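Local structure of diaminopimelate decarboxylase (4XG1) at residues G239-P244 against P251-Y256. The protein probably catalyses the pyridoxal-phosphate-dependent decarboxylation of meso-diaminopimelate to L-lysine, the last step of lysine biosynthesis, as a homodimer. Residues are numbered along the deposited sequence; the frame is centred on the assembly and turned at random.
Sequences GGLGVP and PEPAEY. With LLP ((2S)-2-amino-6-[[3-hydroxy-2-methyl-5-(phosphonooxymethyl)pyridin-4-yl]methylideneamino]hexanoic acid), chain T.
The Tyr256 ring meets Leu241 obliquely: Leu241 CD2 lies 3.9 Å from Tyr256 CG, while Pro253 O sits in the ring plane at its edge, and Phe211 packs edge-to-face with the ring. Leu241 CG is anti to the backbone N (chi1 178°), which carries both methyls across to residues 251-256. Both border the carbonyl oxygen of Pro251, CD1 the closer at 3.4 Å from Pro251 O; beyond it, CD1 touches Pro251 CD at 4.1 Å, whereas CD2 reaches Pro253 CA at 3.8 Å as well as the tyrosine. No direct hydrogen bond joins the segments, but one water links Gly239 O (2.8 Å) to Tyr256 OH (2.6 Å). Glu252 occupies the N-cap position of helix 253-262, and its backbone N donates to Glu255 OE1 from well above the carboxylate plane. With Leu241 cut back to an alanine, a gap is likely to open between Pro251, Pro253 and the Tyr256 ring, leaving the ring less firmly held. Beside this apolar patch, Gly240 N donates a nearly straight bond to OP3 of LLP (2.9 Å, 166°). In this TIM-barrel loop after strand 234-236, backbone and side chain thus do separate work: the Gly240 N-H holds the cofactor phosphate, and Leu241 packs against Pro251 and the first turn of helix 253-262, mainly through van der Waals contact.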
ATOM      1  N   GLY B 239      19.850   5.257   8.098  1.00 12.16           N
ATOM      2  CA  GLY B 239      19.215   6.524   7.758  1.00 12.04           C
ATOM      3  C   GLY B 239      18.498   7.012   8.996  1.00 11.90           C
ATOM      4  O   GLY B 239      18.973   6.759  10.110  1.00 12.60           O
ATOM      5  N   GLY B 240      17.365   7.668   8.806  1.00 11.15           N
ATOM      6  CA  GLY B 240      16.509   8.041   9.909  1.00 11.73           C
ATOM      7  C   GLY B 240      16.412   9.529  10.163  1.00 12.22           C
ATOM      8  O   GLY B 240      15.594   9.980  10.959  1.00 13.21           O
ATOM      9  N   LEU B 241      17.245  10.307   9.509  1.00 12.73           N
ATOM     10  CA  LEU B 241      17.207  11.724   9.722  1.00 14.24           C
ATOM     11  C   LEU B 241      15.879  12.269   9.163  1.00 14.62           C
ATOM     12  O   LEU B 241      15.521  12.007   7.983  1.00 13.66           O
ATOM     13  CB  LEU B 241      18.404  12.418   9.047  1.00 16.10           C
ATOM     14  CG  LEU B 241      18.437  13.949   9.177  1.00 17.51           C
ATOM     15  CD1 LEU B 241      18.555  14.380  10.635  1.00 17.88           C
ATOM     16  CD2 LEU B 241      19.592  14.530   8.375  1.00 17.70           C
ATOM     17  N   GLY B 242      15.178  13.027  10.001  1.00 13.56           N
ATOM     18  CA  GLY B 242      13.855  13.479   9.664  1.00 14.16           C
ATOM     19  C   GLY B 242      13.804  14.730   8.821  1.00 14.62           C
ATOM     20  O   GLY B 242      14.845  15.306   8.504  1.00 15.54           O
ATOM     21  N   VAL B 243      12.600  15.118   8.401  1.00 14.34           N
ATOM     22  CA  VAL B 243      12.419  16.294   7.590  1.00 15.34           C
ATOM     23  C   VAL B 243      11.258  17.104   8.116  1.00 16.58           C
ATOM     24  O   VAL B 243      10.438  16.589   8.879  1.00 14.85           O
ATOM     25  CB  VAL B 243      12.155  15.975   6.102  1.00 16.07           C
ATOM     26  CG1 VAL B 243      13.313  15.226   5.491  1.00 16.88           C
ATOM     27  CG2 VAL B 243      10.853  15.203   5.907  1.00 16.36           C
ATOM     28  N   PRO B 244      11.162  18.369   7.684  1.00 19.94           N
ATOM     29  CA  PRO B 244       9.988  19.206   8.002  1.00 22.09           C
ATOM     30  C   PRO B 244       8.790  18.905   7.123  1.00 23.85           C
ATOM     31  O   PRO B 244       8.843  19.142   5.900  1.00 27.14           O
ATOM     32  CB  PRO B 244      10.491  20.643   7.744  1.00 22.31           C
ATOM     33  CG  PRO B 244      11.585  20.499   6.735  1.00 22.84           C
ATOM     34  CD  PRO B 244      12.251  19.168   7.063  1.00 22.38           C
ATOM     35  N   PRO B 251      17.545  18.491  12.413  1.00 28.90           N
ATOM     36  CA  PRO B 251      18.829  18.905  11.938  1.00 30.67           C
ATOM     37  C   PRO B 251      18.862  18.757  10.439  1.00 34.55           C
ATOM     38  O   PRO B 251      18.452  17.719   9.922  1.00 38.86           O
ATOM     39  CB  PRO B 251      19.794  17.884  12.571  1.00 29.94           C
ATOM     40  CG  PRO B 251      19.046  17.257  13.690  1.00 27.50           C
ATOM     41  CD  PRO B 251      17.618  17.336  13.329  1.00 27.70           C
ATOM     42  N   GLU B 252      19.420  19.735   9.749  1.00 35.83           N
ATOM     43  CA  GLU B 252      19.698  19.545   8.343  1.00 34.82           C
ATOM     44  C   GLU B 252      20.884  18.640   8.164  1.00 30.53           C
ATOM     45  O   GLU B 252      21.693  18.493   9.069  1.00 32.55           O
ATOM     46  CB  GLU B 252      19.851  20.883   7.643  1.00 41.28           C
ATOM     47  CG  GLU B 252      18.483  21.451   7.284  1.00 48.23           C
ATOM     48  CD  GLU B 252      18.491  22.944   7.154  1.00 58.23           C
ATOM     49  OE1 GLU B 252      19.573  23.493   6.816  1.00 73.90           O
ATOM     50  OE2 GLU B 252      17.425  23.560   7.395  1.00 59.20           O
ATOM     51  N   PRO B 253      20.976  17.972   7.002  1.00 27.95           N
ATOM     52  CA  PRO B 253      22.005  16.975   6.761  1.00 25.84           C
ATOM     53  C   PRO B 253      23.424  17.408   7.111  1.00 28.18           C
ATOM     54  O   PRO B 253      24.170  16.640   7.740  1.00 29.73           O
ATOM     55  CB  PRO B 253      21.916  16.713   5.270  1.00 25.95           C
ATOM     56  CG  PRO B 253      20.594  17.183   4.848  1.00 25.12           C
ATOM     57  CD  PRO B 253      20.016  18.068   5.893  1.00 26.08           C
ATOM     58  N   ALA B 254      23.799  18.626   6.696  1.00 29.83           N
ATOM     59  CA  ALA B 254      25.114  19.206   7.035  1.00 30.37           C
ATOM     60  C   ALA B 254      25.410  19.116   8.538  1.00 27.10           C
ATOM     61  O   ALA B 254      26.412  18.542   8.932  1.00 26.96           O
ATOM     62  CB  ALA B 254      25.170  20.656   6.589  1.00 31.87           C
ATOM     63  N   GLU B 255      24.512  19.659   9.356  1.00 26.22           N
ATOM     64  CA  GLU B 255      24.652  19.651  10.837  1.00 28.44           C
ATOM     65  C   GLU B 255      24.736  18.251  11.445  1.00 27.31           C
ATOM     66  O   GLU B 255      25.562  17.971  12.337  1.00 30.19           O
ATOM     67  CB  GLU B 255      23.459  20.345  11.458  1.00 30.17           C
ATOM     68  CG  GLU B 255      23.217  21.740  10.907  1.00 36.87           C
ATOM     69  CD  GLU B 255      21.792  22.245  11.067  1.00 42.37           C
ATOM     70  OE1 GLU B 255      20.959  21.544  11.680  1.00 50.43           O
ATOM     71  OE2 GLU B 255      21.498  23.362  10.573  1.00 45.62           O
ATOM     72  N   TYR B 256      23.862  17.375  10.961  1.00 23.46           N
ATOM     73  CA  TYR B 256      23.854  15.986  11.371  1.00 20.36           C
ATOM     74  C   TYR B 256      25.167  15.332  11.091  1.00 19.23           C
ATOM     75  O   TYR B 256      25.694  14.582  11.939  1.00 19.84           O
ATOM     76  CB  TYR B 256      22.713  15.255  10.627  1.00 19.54           C
ATOM     77  CG  TYR B 256      22.858  13.761  10.341  1.00 17.57           C
ATOM     78  CD1 TYR B 256      22.478  12.821  11.269  1.00 17.77           C
ATOM     79  CD2 TYR B 256      23.311  13.298   9.119  1.00 16.32           C
ATOM     80  CE1 TYR B 256      22.546  11.439  10.988  1.00 18.20           C
ATOM     81  CE2 TYR B 256      23.398  11.924   8.853  1.00 16.61           C
ATOM     82  CZ  TYR B 256      22.993  11.002   9.784  1.00 16.93           C
ATOM     83  OH  TYR B 256      23.053   9.635   9.528  1.00 19.05           O
TER
HETATM   84  N1  LLP T 508      18.130   1.922   6.199  1.00  9.41           N
HETATM   85  C2  LLP T 508      17.323   0.965   6.672  1.00  9.06           C
HETATM   86  C2' LLP T 508      17.915  -0.355   7.093  1.00  9.02           C
HETATM   87  C3  LLP T 508      15.876   1.248   6.733  1.00  9.09           C
HETATM   88  O3  LLP T 508      15.021   0.325   7.230  1.00  9.55           O
HETATM   89  C4  LLP T 508      15.379   2.559   6.303  1.00  8.87           C
HETATM   90  C4' LLP T 508      13.937   2.953   6.360  1.00  9.12           C
HETATM   91  C5  LLP T 508      16.372   3.531   5.802  1.00  8.42           C
HETATM   92  C6  LLP T 508      17.702   3.138   5.764  1.00  9.07           C
HETATM   93  C5' LLP T 508      15.993   4.901   5.309  1.00  7.86           C
HETATM   94  OP4 LLP T 508      15.385   5.669   6.271  1.00  7.19           O
HETATM   95  P   LLP T 508      14.951   7.195   6.041  1.00  7.64           P
HETATM   96  OP1 LLP T 508      14.219   7.170   4.707  1.00  7.01           O
HETATM   97  OP2 LLP T 508      14.169   7.644   7.298  1.00  6.90           O
HETATM   98  OP3 LLP T 508      16.221   8.064   6.124  1.00  7.61           O
HETATM   99  N   LLP T 508       6.987   4.084   5.085  1.00  8.90           N
HETATM  100  CA  LLP T 508       7.484   4.978   6.210  1.00  9.03           C
HETATM  101  CB  LLP T 508       9.005   5.080   6.202  1.00  9.14           C
HETATM  102  CG  LLP T 508       9.747   4.140   7.132  1.00  9.21           C
HETATM  103  CD  LLP T 508      10.886   3.424   6.442  1.00  9.07           C
HETATM  104  CE  LLP T 508      11.736   2.657   7.472  1.00  9.33           C
HETATM  105  NZ  LLP T 508      13.008   2.057   7.021  1.00  9.17           N
HETATM  106  C   LLP T 508       6.952   6.373   5.988  1.00  8.89           C
HETATM  107  O   LLP T 508       6.328   6.666   4.982  1.00  8.30           O
HETATM  108  OXT LLP T 508       7.133   7.276   6.788  1.00  9.16           O
HETATM  109  O   HOH W   1      21.560   7.798  10.694  1.00 10.42           O